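Local coordinates for glycine oxidase (Bacillus cereus ATCC 14579, PDB 7CYX), which probably uses its bound FAD to oxidise glycine with oxygen and water to glyoxylate, ammonium and hydrogen peroxide, a reaction assigned to thiamine diphosphate biosynthesis, at residues P227-V232 / T303-R308; G12-S17 / N336-S341; D6-G11 / V199-V204. All blocks are in the same frame, centred on the assembly; numbering follows the deposited sequence.

Contact 1: residues P227-V232 / T303-R308; sequences PVKGEV and TWAGLR. With FAD (flavin-adenine dinucleotide), chain C.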
loop_
_atom_site.group_PDB
_atom_site.type_symbol
_atom_site.label_atom_id
_atom_site.label_comp_id
_atom_site.label_asym_id
_atom_site.label_seq_id
_atom_site.Cartn_x
_atom_site.Cartn_y
_atom_site.Cartn_z
ATOM N N PRO A 227 -12.510 8.952 24.394
ATOM C CA PRO A 227 -12.093 7.706 23.741
ATOM C C PRO A 227 -12.839 6.431 24.154
ATOM O O PRO A 227 -12.970 6.136 25.340
ATOM C CB PRO A 227 -10.647 7.505 24.251
ATOM C CG PRO A 227 -10.674 8.143 25.632
ATOM C CD PRO A 227 -11.546 9.378 25.425
ATOM N N VAL A 228 -13.234 5.637 23.160
ATOM C CA VAL A 228 -13.739 4.319 23.425
ATOM C C VAL A 228 -12.739 3.326 22.837
ATOM O O VAL A 228 -12.639 3.170 21.633
ATOM C CB VAL A 228 -15.181 4.156 22.911
ATOM C CG1 VAL A 228 -15.700 2.750 23.131
ATOM C CG2 VAL A 228 -16.112 5.191 23.554
ATOM N N LYS A 229 -11.938 2.732 23.733
ATOM C CA LYS A 229 -10.792 1.953 23.345
ATOM C C LYS A 229 -11.314 0.704 22.635
ATOM O O LYS A 229 -12.313 0.164 23.027
ATOM C CB LYS A 229 -9.916 1.632 24.563
ATOM C CG LYS A 229 -9.062 0.376 24.443
ATOM C CD LYS A 229 -8.236 0.123 25.691
ATOM C CE LYS A 229 -7.204 -0.975 25.520
ATOM N NZ LYS A 229 -6.421 -1.214 26.758
ATOM N N GLY A 230 -10.639 0.298 21.560
ATOM C CA GLY A 230 -10.957 -0.965 20.878
ATOM C C GLY A 230 -9.691 -1.702 20.519
ATOM O O GLY A 230 -8.757 -1.073 20.003
ATOM N N GLU A 231 -9.659 -3.004 20.841
ATOM C CA GLU A 231 -8.519 -3.860 20.636
ATOM C C GLU A 231 -8.830 -4.758 19.452
ATOM O O GLU A 231 -9.954 -5.245 19.360
ATOM C CB GLU A 231 -8.242 -4.742 21.856
ATOM C CG GLU A 231 -7.571 -4.019 23.001
ATOM C CD GLU A 231 -7.988 -4.500 24.376
ATOM O OE1 GLU A 231 -9.209 -4.480 24.651
ATOM O OE2 GLU A 231 -7.088 -4.909 25.158
ATOM N N VAL A 232 -7.838 -4.938 18.563
ATOM C CA VAL A 232 -8.003 -5.760 17.396
ATOM C C VAL A 232 -6.747 -6.605 17.150
ATOM O O VAL A 232 -5.648 -6.283 17.593
ATOM C CB VAL A 232 -8.454 -4.952 16.165
ATOM C CG1 VAL A 232 -8.623 -3.472 16.453
ATOM C CG2 VAL A 232 -7.581 -5.184 14.948
ATOM N N THR A 303 -1.382 -7.283 16.978
ATOM C CA THR A 303 -2.525 -6.884 17.818
ATOM C C THR A 303 -2.350 -5.401 18.124
ATOM O O THR A 303 -1.227 -4.976 18.245
ATOM C CB THR A 303 -2.646 -7.742 19.073
ATOM O OG1 THR A 303 -3.825 -7.245 19.683
ATOM C CG2 THR A 303 -1.477 -7.605 20.018
ATOM N N TRP A 304 -3.434 -4.645 18.201
ATOM C CA TRP A 304 -3.286 -3.209 18.520
ATOM C C TRP A 304 -4.563 -2.682 19.149
ATOM O O TRP A 304 -5.551 -3.382 19.139
ATOM C CB TRP A 304 -2.908 -2.404 17.282
ATOM C CG TRP A 304 -3.965 -2.394 16.231
ATOM C CD1 TRP A 304 -5.052 -1.586 16.166
ATOM C CD2 TRP A 304 -4.026 -3.240 15.083
ATOM N NE1 TRP A 304 -5.784 -1.875 15.057
ATOM C CE2 TRP A 304 -5.179 -2.883 14.373
ATOM C CE3 TRP A 304 -3.221 -4.261 14.591
ATOM C CZ2 TRP A 304 -5.544 -3.507 13.193
ATOM C CZ3 TRP A 304 -3.584 -4.880 13.422
ATOM C CH2 TRP A 304 -4.734 -4.515 12.742
ATOM N N ALA A 305 -4.489 -1.463 19.662
ATOM C CA ALA A 305 -5.615 -0.780 20.315
ATOM C C ALA A 305 -5.776 0.607 19.702
ATOM O O ALA A 305 -4.784 1.277 19.528
ATOM C CB ALA A 305 -5.343 -0.682 21.787
ATOM N N GLY A 306 -7.012 0.983 19.403
ATOM C CA GLY A 306 -7.387 2.282 18.838
ATOM C C GLY A 306 -8.480 2.952 19.649
ATOM O O GLY A 306 -9.241 2.281 20.342
ATOM N N LEU A 307 -8.552 4.284 19.559
ATOM C CA LEU A 307 -9.395 5.111 20.439
ATOM C C LEU A 307 -10.492 5.797 19.614
ATOM O O LEU A 307 -10.277 6.894 19.069
ATOM C CB LEU A 307 -8.514 6.146 21.154
ATOM C CG LEU A 307 -7.334 5.554 21.927
ATOM C CD1 LEU A 307 -6.608 6.634 22.717
ATOM C CD2 LEU A 307 -7.782 4.435 22.856
ATOM N N ARG A 308 -11.664 5.141 19.543
ATOM C CA ARG A 308 -12.814 5.689 18.870
ATOM C C ARG A 308 -13.249 6.972 19.559
ATOM O O ARG A 308 -13.549 6.978 20.758
ATOM C CB ARG A 308 -14.019 4.749 18.917
ATOM C CG ARG A 308 -13.765 3.331 18.434
ATOM C CD ARG A 308 -14.975 2.489 18.769
ATOM N NE ARG A 308 -14.820 1.095 18.439
ATOM C CZ ARG A 308 -14.375 0.187 19.282
ATOM N NH1 ARG A 308 -13.763 0.582 20.388
ATOM N NH2 ARG A 308 -14.579 -1.098 19.029
HETATM P PA FAD C . -8.092 10.435 14.929
HETATM O O1A FAD C . -7.700 9.532 13.827
HETATM O O2A FAD C . -7.844 9.947 16.329
HETATM O O5B FAD C . -7.413 11.822 14.633
HETATM C C5B FAD C . -7.286 12.762 15.648
HETATM C C4B FAD C . -5.888 13.296 15.489
HETATM O O4B FAD C . -5.824 14.552 16.138
HETATM C C3B FAD C . -4.853 12.414 16.152
HETATM O O3B FAD C . -3.892 12.048 15.136
HETATM C C2B FAD C . -4.207 13.269 17.238
HETATM O O2B FAD C . -2.778 13.149 17.221
HETATM C C1B FAD C . -4.556 14.657 16.793
HETATM N N9A FAD C . -4.662 15.660 17.850
HETATM C C8A FAD C . -5.486 15.592 18.915
HETATM N N7A FAD C . -5.347 16.691 19.681
HETATM C C5A FAD C . -4.460 17.492 19.069
HETATM C C6A FAD C . -3.887 18.803 19.363
HETATM N N6A FAD C . -4.287 19.427 20.492
HETATM N N1A FAD C . -2.951 19.300 18.512
HETATM C C2A FAD C . -2.577 18.612 17.426
HETATM N N3A FAD C . -3.064 17.393 17.095
HETATM C C4A FAD C . -4.003 16.810 17.865
HETATM N N1 FAD C . -14.826 3.603 11.275
HETATM C C2 FAD C . -15.479 3.171 10.149
HETATM O O2 FAD C . -16.007 4.071 9.453
HETATM N N3 FAD C . -15.549 1.863 9.799
HETATM C C4 FAD C . -14.922 0.925 10.542
HETATM O O4 FAD C . -14.915 -0.298 10.243
HETATM C C4X FAD C . -14.224 1.341 11.785
HETATM N N5 FAD C . -13.625 0.456 12.590
HETATM C C5X FAD C . -12.975 0.862 13.700
HETATM C C6 FAD C . -12.339 -0.078 14.492
HETATM C C7 FAD C . -11.677 0.318 15.641
HETATM C C7M FAD C . -10.992 -0.709 16.524
HETATM C C8 FAD C . -11.620 1.728 16.010
HETATM C C8M FAD C . -10.881 2.192 17.257
HETATM C C9 FAD C . -12.240 2.647 15.226
HETATM C C9A FAD C . -12.916 2.287 14.082
HETATM N N10 FAD C . -13.528 3.246 13.263
HETATM C C10 FAD C . -14.206 2.774 12.116
HETATM C "C1'" FAD C . -13.615 4.672 13.604
HETATM C "C2'" FAD C . -12.597 5.618 13.051
HETATM O "O2'" FAD C . -11.299 5.145 13.448
HETATM C "C3'" FAD C . -12.872 6.983 13.655
HETATM O "O3'" FAD C . -14.297 7.279 13.739
HETATM C "C4'" FAD C . -12.020 7.998 12.882
HETATM O "O4'" FAD C . -10.665 7.527 12.771
HETATM C "C5'" FAD C . -11.930 9.330 13.574
HETATM O "O5'" FAD C . -10.942 10.083 12.896
HETATM P P FAD C . -10.410 11.439 13.542
HETATM O O1P FAD C . -11.537 12.228 14.101
HETATM O O2P FAD C . -9.449 12.045 12.554
HETATM O O3P FAD C . -9.673 10.800 14.840
#

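Contact 2: residues G12-S17 / N336-S341; sequences GGVIGS and NGILLS. With FAD (flavin-adenine dinucleotide), chain C.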
loop_
_atom_site.group_PDB
_atom_site.type_symbol
_atom_site.label_atom_id
_atom_site.label_comp_id
_atom_site.label_asym_id
_atom_site.label_seq_id
_atom_site.Cartn_x
_atom_site.Cartn_y
_atom_site.Cartn_z
ATOM N N GLY A 12 -4.426 15.412 12.412
ATOM C CA GLY A 12 -4.001 14.773 11.178
ATOM C C GLY A 12 -4.528 13.355 11.024
ATOM O O GLY A 12 -3.935 12.539 10.292
ATOM N N GLY A 13 -5.664 13.062 11.662
ATOM C CA GLY A 13 -6.429 11.842 11.363
ATOM C C GLY A 13 -7.108 11.915 9.999
ATOM O O GLY A 13 -6.839 12.803 9.206
ATOM N N VAL A 14 -8.009 10.966 9.735
ATOM C CA VAL A 14 -8.735 10.877 8.468
ATOM C C VAL A 14 -9.610 12.120 8.264
ATOM O O VAL A 14 -9.733 12.585 7.126
ATOM C CB VAL A 14 -9.606 9.606 8.396
ATOM C CG1 VAL A 14 -10.811 9.668 9.322
ATOM C CG2 VAL A 14 -10.066 9.319 6.973
ATOM N N ILE A 15 -10.229 12.606 9.357
ATOM C CA ILE A 15 -11.214 13.660 9.334
ATOM C C ILE A 15 -10.521 14.985 8.995
ATOM O O ILE A 15 -11.004 15.725 8.189
ATOM C CB ILE A 15 -11.998 13.747 10.673
ATOM C CG1 ILE A 15 -12.805 12.480 10.978
ATOM C CG2 ILE A 15 -12.895 14.975 10.694
ATOM C CD1 ILE A 15 -13.927 12.207 9.991
ATOM N N GLY A 16 -9.397 15.273 9.650
ATOM C CA GLY A 16 -8.655 16.500 9.414
ATOM C C GLY A 16 -7.941 16.444 8.072
ATOM O O GLY A 16 -7.900 17.429 7.341
ATOM N N SER A 17 -7.383 15.272 7.745
ATOM C CA SER A 17 -6.750 15.073 6.454
ATOM C C SER A 17 -7.811 15.192 5.348
ATOM O O SER A 17 -7.526 15.780 4.303
ATOM C CB SER A 17 -5.995 13.777 6.392
ATOM O OG SER A 17 -4.933 13.755 7.349
ATOM N N ASN A 336 -17.879 5.558 12.823
ATOM C CA ASN A 336 -18.211 5.668 11.405
ATOM C C ASN A 336 -17.459 6.835 10.746
ATOM O O ASN A 336 -17.915 7.379 9.759
ATOM C CB ASN A 336 -19.719 5.854 11.209
ATOM C CG ASN A 336 -20.534 4.674 11.691
ATOM O OD1 ASN A 336 -20.599 3.642 11.025
ATOM N ND2 ASN A 336 -21.153 4.819 12.855
ATOM N N GLY A 337 -16.298 7.200 11.285
ATOM C CA GLY A 337 -15.509 8.321 10.768
ATOM C C GLY A 337 -14.730 7.989 9.495
ATOM O O GLY A 337 -14.307 8.902 8.793
ATOM N N ILE A 338 -14.517 6.698 9.196
ATOM C CA ILE A 338 -13.892 6.336 7.913
ATOM C C ILE A 338 -14.950 6.502 6.813
ATOM O O ILE A 338 -14.786 7.294 5.885
ATOM C CB ILE A 338 -13.270 4.928 7.910
ATOM C CG1 ILE A 338 -12.423 4.645 9.155
ATOM C CG2 ILE A 338 -12.458 4.741 6.639
ATOM C CD1 ILE A 338 -11.279 5.600 9.339
ATOM N N LEU A 339 -16.064 5.807 6.994
ATOM C CA LEU A 339 -17.235 5.919 6.138
ATOM C C LEU A 339 -17.559 7.390 5.822
ATOM O O LEU A 339 -17.761 7.740 4.674
ATOM C CB LEU A 339 -18.402 5.230 6.843
ATOM C CG LEU A 339 -19.761 5.421 6.172
ATOM C CD1 LEU A 339 -19.677 5.183 4.674
ATOM C CD2 LEU A 339 -20.795 4.509 6.799
ATOM N N LEU A 340 -17.594 8.240 6.846
ATOM C CA LEU A 340 -18.118 9.591 6.694
ATOM C C LEU A 340 -17.005 10.603 6.385
ATOM O O LEU A 340 -17.289 11.782 6.259
ATOM C CB LEU A 340 -18.840 10.013 7.975
ATOM C CG LEU A 340 -20.058 9.195 8.402
ATOM C CD1 LEU A 340 -20.479 9.594 9.818
ATOM C CD2 LEU A 340 -21.230 9.385 7.452
ATOM N N SER A 341 -15.748 10.165 6.252
ATOM C CA SER A 341 -14.686 11.119 6.092
ATOM C C SER A 341 -14.913 11.939 4.826
ATOM O O SER A 341 -14.867 13.170 4.909
ATOM C CB SER A 341 -13.294 10.512 6.180
ATOM O OG SER A 341 -13.103 9.438 5.287
HETATM P PA FAD C . -8.092 10.435 14.929
HETATM O O1A FAD C . -7.700 9.532 13.827
HETATM O O2A FAD C . -7.844 9.947 16.329
HETATM O O5B FAD C . -7.413 11.822 14.633
HETATM C C5B FAD C . -7.286 12.762 15.648
HETATM C C4B FAD C . -5.888 13.296 15.489
HETATM O O4B FAD C . -5.824 14.552 16.138
HETATM C C3B FAD C . -4.853 12.414 16.152
HETATM O O3B FAD C . -3.892 12.048 15.136
HETATM C C2B FAD C . -4.207 13.269 17.238
HETATM O O2B FAD C . -2.778 13.149 17.221
HETATM C C1B FAD C . -4.556 14.657 16.793
HETATM N N9A FAD C . -4.662 15.660 17.850
HETATM C C8A FAD C . -5.486 15.592 18.915
HETATM N N7A FAD C . -5.347 16.691 19.681
HETATM C C5A FAD C . -4.460 17.492 19.069
HETATM C C6A FAD C . -3.887 18.803 19.363
HETATM N N6A FAD C . -4.287 19.427 20.492
HETATM N N1A FAD C . -2.951 19.300 18.512
HETATM C C2A FAD C . -2.577 18.612 17.426
HETATM N N3A FAD C . -3.064 17.393 17.095
HETATM C C4A FAD C . -4.003 16.810 17.865
HETATM N N1 FAD C . -14.826 3.603 11.275
HETATM C C2 FAD C . -15.479 3.171 10.149
HETATM O O2 FAD C . -16.007 4.071 9.453
HETATM N N3 FAD C . -15.549 1.863 9.799
HETATM C C4 FAD C . -14.922 0.925 10.542
HETATM O O4 FAD C . -14.915 -0.298 10.243
HETATM C C4X FAD C . -14.224 1.341 11.785
HETATM N N5 FAD C . -13.625 0.456 12.590
HETATM C C5X FAD C . -12.975 0.862 13.700
HETATM C C6 FAD C . -12.339 -0.078 14.492
HETATM C C7 FAD C . -11.677 0.318 15.641
HETATM C C7M FAD C . -10.992 -0.709 16.524
HETATM C C8 FAD C . -11.620 1.728 16.010
HETATM C C8M FAD C . -10.881 2.192 17.257
HETATM C C9 FAD C . -12.240 2.647 15.226
HETATM C C9A FAD C . -12.916 2.287 14.082
HETATM N N10 FAD C . -13.528 3.246 13.263
HETATM C C10 FAD C . -14.206 2.774 12.116
HETATM C "C1'" FAD C . -13.615 4.672 13.604
HETATM C "C2'" FAD C . -12.597 5.618 13.051
HETATM O "O2'" FAD C . -11.299 5.145 13.448
HETATM C "C3'" FAD C . -12.872 6.983 13.655
HETATM O "O3'" FAD C . -14.297 7.279 13.739
HETATM C "C4'" FAD C . -12.020 7.998 12.882
HETATM O "O4'" FAD C . -10.665 7.527 12.771
HETATM C "C5'" FAD C . -11.930 9.330 13.574
HETATM O "O5'" FAD C . -10.942 10.083 12.896
HETATM P P FAD C . -10.410 11.439 13.542
HETATM O O1P FAD C . -11.537 12.228 14.101
HETATM O O2P FAD C . -9.449 12.045 12.554
HETATM O O3P FAD C . -9.673 10.800 14.840
#

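Contact 3: residues D6-G11 / V199-V204; sequences DVAIIG and VTCEKV. With FAD (flavin-adenine dinucleotide), chain C.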
loop_
_atom_site.group_PDB
_atom_site.type_symbol
_atom_site.label_atom_id
_atom_site.label_comp_id
_atom_site.label_asym_id
_atom_site.label_seq_id
_atom_site.Cartn_x
_atom_site.Cartn_y
_atom_site.Cartn_z
ATOM N N ASP A 6 -5.040 30.110 5.324
ATOM C CA ASP A 6 -6.472 30.277 5.219
ATOM C C ASP A 6 -7.127 29.485 6.351
ATOM O O ASP A 6 -7.894 30.044 7.135
ATOM C CB ASP A 6 -6.992 29.868 3.835
ATOM C CG ASP A 6 -6.570 30.821 2.727
ATOM O OD1 ASP A 6 -6.382 32.022 3.032
ATOM O OD2 ASP A 6 -6.424 30.357 1.568
ATOM N N VAL A 7 -6.814 28.184 6.438
ATOM C CA VAL A 7 -7.240 27.415 7.595
ATOM C C VAL A 7 -6.092 26.524 8.090
ATOM O O VAL A 7 -5.467 25.798 7.317
ATOM C CB VAL A 7 -8.560 26.656 7.339
ATOM C CG1 VAL A 7 -9.072 26.820 5.911
ATOM C CG2 VAL A 7 -8.496 25.193 7.739
ATOM N N ALA A 8 -5.812 26.646 9.395
ATOM C CA ALA A 8 -5.122 25.619 10.185
ATOM C C ALA A 8 -6.143 24.572 10.641
ATOM O O ALA A 8 -7.242 24.919 11.094
ATOM C CB ALA A 8 -4.426 26.228 11.369
ATOM N N ILE A 9 -5.765 23.299 10.504
ATOM C CA ILE A 9 -6.583 22.159 10.884
ATOM C C ILE A 9 -5.862 21.463 12.044
ATOM O O ILE A 9 -4.699 21.096 11.935
ATOM C CB ILE A 9 -6.813 21.240 9.669
ATOM C CG1 ILE A 9 -7.553 21.994 8.561
ATOM C CG2 ILE A 9 -7.520 19.949 10.050
ATOM C CD1 ILE A 9 -7.499 21.337 7.195
ATOM N N ILE A 10 -6.569 21.342 13.168
ATOM C CA ILE A 10 -6.042 20.721 14.347
ATOM C C ILE A 10 -6.358 19.233 14.254
ATOM O O ILE A 10 -7.524 18.814 14.447
ATOM C CB ILE A 10 -6.619 21.359 15.623
ATOM C CG1 ILE A 10 -6.438 22.870 15.608
ATOM C CG2 ILE A 10 -5.994 20.738 16.858
ATOM C CD1 ILE A 10 -6.735 23.527 16.923
ATOM N N GLY A 11 -5.314 18.458 13.937
ATOM C CA GLY A 11 -5.407 17.016 13.916
ATOM C C GLY A 11 -5.255 16.461 12.515
ATOM O O GLY A 11 -5.913 16.946 11.587
ATOM N N VAL A 199 1.225 29.654 14.935
ATOM C CA VAL A 199 0.831 29.468 13.546
ATOM C C VAL A 199 -0.302 30.451 13.235
ATOM O O VAL A 199 -1.379 30.369 13.794
ATOM C CB VAL A 199 0.408 28.008 13.294
ATOM C CG1 VAL A 199 -0.081 27.774 11.871
ATOM C CG2 VAL A 199 1.536 27.048 13.635
ATOM N N THR A 200 -0.036 31.398 12.339
ATOM C CA THR A 200 -1.004 32.411 11.991
ATOM C C THR A 200 -2.024 31.842 11.008
ATOM O O THR A 200 -1.649 31.295 9.988
ATOM C CB THR A 200 -0.361 33.625 11.320
ATOM O OG1 THR A 200 0.724 34.031 12.143
ATOM C CG2 THR A 200 -1.339 34.764 11.144
ATOM N N CYS A 201 -3.307 32.044 11.300
ATOM C CA CYS A 201 -4.349 31.615 10.400
ATOM C C CYS A 201 -5.596 32.470 10.620
ATOM O O CYS A 201 -5.663 33.201 11.599
ATOM C CB CYS A 201 -4.648 30.135 10.600
ATOM S SG CYS A 201 -5.341 29.767 12.227
ATOM N N GLU A 202 -6.551 32.368 9.690
ATOM C CA GLU A 202 -7.797 33.157 9.712
ATOM C C GLU A 202 -8.996 32.264 10.064
ATOM O O GLU A 202 -10.067 32.762 10.411
ATOM C CB GLU A 202 -8.039 33.834 8.353
ATOM C CG GLU A 202 -7.279 35.148 8.160
ATOM C CD GLU A 202 -7.712 35.983 6.961
ATOM O OE1 GLU A 202 -8.859 36.486 6.983
ATOM O OE2 GLU A 202 -6.910 36.116 5.995
ATOM N N LYS A 203 -8.832 30.953 9.886
ATOM C CA LYS A 203 -9.845 29.985 10.236
ATOM C C LYS A 203 -9.145 28.796 10.893
ATOM O O LYS A 203 -7.980 28.514 10.601
ATOM C CB LYS A 203 -10.651 29.524 9.017
ATOM C CG LYS A 203 -11.428 30.605 8.277
ATOM C CD LYS A 203 -12.314 30.027 7.185
ATOM C CE LYS A 203 -12.772 31.027 6.143
ATOM N NZ LYS A 203 -13.132 32.334 6.740
ATOM N N VAL A 204 -9.872 28.126 11.786
ATOM C CA VAL A 204 -9.406 26.950 12.463
ATOM C C VAL A 204 -10.470 25.873 12.300
ATOM O O VAL A 204 -11.649 26.203 12.326
ATOM C CB VAL A 204 -9.144 27.226 13.949
ATOM C CG1 VAL A 204 -9.259 25.967 14.786
ATOM C CG2 VAL A 204 -7.783 27.861 14.149
HETATM P PA FAD C . -8.092 10.435 14.929
HETATM O O1A FAD C . -7.700 9.532 13.827
HETATM O O2A FAD C . -7.844 9.947 16.329
HETATM O O5B FAD C . -7.413 11.822 14.633
HETATM C C5B FAD C . -7.286 12.762 15.648
HETATM C C4B FAD C . -5.888 13.296 15.489
HETATM O O4B FAD C . -5.824 14.552 16.138
HETATM C C3B FAD C . -4.853 12.414 16.152
HETATM O O3B FAD C . -3.892 12.048 15.136
HETATM C C2B FAD C . -4.207 13.269 17.238
HETATM O O2B FAD C . -2.778 13.149 17.221
HETATM C C1B FAD C . -4.556 14.657 16.793
HETATM N N9A FAD C . -4.662 15.660 17.850
HETATM C C8A FAD C . -5.486 15.592 18.915
HETATM N N7A FAD C . -5.347 16.691 19.681
HETATM C C5A FAD C . -4.460 17.492 19.069
HETATM C C6A FAD C . -3.887 18.803 19.363
HETATM N N6A FAD C . -4.287 19.427 20.492
HETATM N N1A FAD C . -2.951 19.300 18.512
HETATM C C2A FAD C . -2.577 18.612 17.426
HETATM N N3A FAD C . -3.064 17.393 17.095
HETATM C C4A FAD C . -4.003 16.810 17.865
HETATM N N1 FAD C . -14.826 3.603 11.275
HETATM C C2 FAD C . -15.479 3.171 10.149
HETATM O O2 FAD C . -16.007 4.071 9.453
HETATM N N3 FAD C . -15.549 1.863 9.799
HETATM C C4 FAD C . -14.922 0.925 10.542
HETATM O O4 FAD C . -14.915 -0.298 10.243
HETATM C C4X FAD C . -14.224 1.341 11.785
HETATM N N5 FAD C . -13.625 0.456 12.590
HETATM C C5X FAD C . -12.975 0.862 13.700
HETATM C C6 FAD C . -12.339 -0.078 14.492
HETATM C C7 FAD C . -11.677 0.318 15.641
HETATM C C7M FAD C . -10.992 -0.709 16.524
HETATM C C8 FAD C . -11.620 1.728 16.010
HETATM C C8M FAD C . -10.881 2.192 17.257
HETATM C C9 FAD C . -12.240 2.647 15.226
HETATM C C9A FAD C . -12.916 2.287 14.082
HETATM N N10 FAD C . -13.528 3.246 13.263
HETATM C C10 FAD C . -14.206 2.774 12.116
HETATM C "C1'" FAD C . -13.615 4.672 13.604
HETATM C "C2'" FAD C . -12.597 5.618 13.051
HETATM O "O2'" FAD C . -11.299 5.145 13.448
HETATM C "C3'" FAD C . -12.872 6.983 13.655
HETATM O "O3'" FAD C . -14.297 7.279 13.739
HETATM C "C4'" FAD C . -12.020 7.998 12.882
HETATM O "O4'" FAD C . -10.665 7.527 12.771
HETATM C "C5'" FAD C . -11.930 9.330 13.574
HETATM O "O5'" FAD C . -10.942 10.083 12.896
HETATM P P FAD C . -10.410 11.439 13.542
HETATM O O1P FAD C . -11.537 12.228 14.101
HETATM O O2P FAD C . -9.449 12.045 12.554
HETATM O O3P FAD C . -9.673 10.800 14.840
#

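Contact 1: residues P227-V232 / T303-R308
Three antiparallel hydrogen-bonded pairs, Val228 with Arg308, Gly230 with Gly306 and Val232 with Trp304, zip the two strands together. The bonds of the last two are short and fairly straight, as between Gly306 N and Gly230 O at 2.8 Å, whereas that from Arg308 N to Val228 O is more bent (143° at the hydrogen).

Side chains add polar grips. Arg308 runs extended from CG to NE and turns its guanidinium back over the partner strand, where NH1 donates to Val228 O at 3.1 Å and, weakly, to Lys229 O. NH1 and the backbone N of Arg308 reach Val228 O from opposite faces of its carbonyl plane, while NH2 is held by Thr266 O. At the far end Thr303 OG1, anti to its own backbone N (chi1 -177°), donates to Val232 O at 2.9 Å from above the carbonyl plane.

Apolar contact on one face joins Lys229 CB to Leu307 CD2 at 3.9 Å. The other face walls the flavin pocket at the dimethylbenzene end: Gly306, lacking a side chain, lets FAD C8M come within 3.5 Å of its C, and C7M lies 3.6 Å from Val232 CG1. Flavin C8 also sits over a face of the Arg308 guanidinium.

Strand 299-311 forms the margin of the large mixed sheet within this chain; strand 225-236 separates it from strand 260-269, where Thr266 and Lys268 hold the Glu231 carboxylate, the latter as a salt bridge.

Contact 2: residues G12-S17 / N336-S341
Ile338, whose CD1 packs against Val14 CG1 at 4.1 Å, lies above the rim of the flavin pyrimidine ring at N1 and C2, on one side of its plane, with CG1 3.4 Å from FAD N1. At that rim, FAD O2 accepts from Leu339 N at 3.0 Å in a nearly straight bond and, weakly, from Ile338 N. Both amides approach from the side on which Ile338 lies.

Across the contact, methyls make van der Waals packing, in part against polar atoms. Gly337 O is approached by Val14 CG1 and Ile15 CD1, the latter at 3.5 Å. Val14 places CG2 anti to its backbone N, against Ser341 CB at 3.5 Å. Ser341 OG, set between its own N and carbonyl carbon (chi1 54°), folds back to donate at 2.8 Å to a lone pair of Ile338 O, which also accepts from Ser341 N within the type I turn 338-341.

The two segments line FAD from diphosphate to pyrimidine, with weak bonds from Ile15 N to O2P and Gly337 N to O3'. Gly13 and Gly16 belong to an apparent GxGxxG sequence, as in dinucleotide-binding folds, the helix N terminus facing the diphosphate. Helices 14-25 and 341-352 meet here near their N-terminal ends, with helix 155-168 packed on Val14 and Ser341.

Contact 3: residues D6-G11 / V199-V204
At the core of the Rossmann-like FAD-binding domain, Ala8 of the first strand pairs in parallel with Val204. Ala8 N donates to Lys203 O at 3.1 Å, with an N-H...O angle of 139°, and the same carbonyl oxygen lies 3.3 Å from Val7 CA in a CA-H...O contact. Ala8 is also bonded through its backbone to Val205, which carries the pairing one residue further.

Side chains fill both faces. On one, Val7 packs on Lys203, CB to CB at 3.9 Å. On the other, the Ala8 methyl rests on Cys201 SG at 3.8 Å; Cys201 stands just before the corner at Glu202, where the chain leaves the edge strand 197-201 of a three-stranded antiparallel sheet and enters the sheet of the first strand. Asp6, near that corner, has OD2 tied to Lys29 N.

Ile10 links this packing to the cofactor through its two branches. CD1 crosses to Val204 CG1 at 4.1 Å, whereas CG2, anti to the backbone N, sits over a face of the adenine, 3.8 Å from FAD N1A. One residue on, Gly11 CA approaches the ribose at FAD O4B, 3.3 Å away.

A parallel strand leading into the first glycine of what appears to be a GxGxxG sequence, with the nucleoside at its C-terminal end, is characteristic of the dinucleotide-binding Rossmann fold.

From the N terminus, strand 5-10 opens contact 3 and passes through the glycine-rich turn directly into helix 14-25, which opens contact 2; Gly16 CA packs on Ile9 CG2 at 3.7 Å. Contact 3 closes first, at 199-204, joining distant strands of the six-stranded mixed sheet. Contact 1 then opens and closes as a smaller loop within the eight-stranded sheet, before 336-341 returns to close contact 2 and bring helix 341-352 to helix 14-25. Contacts 2 and 3 therefore cross, contact 1 nests within contact 2, and contacts 3 and 1 follow in series. All three touch the extended FAD; the centres of contacts 1 and 3 lie about 29 Å apart.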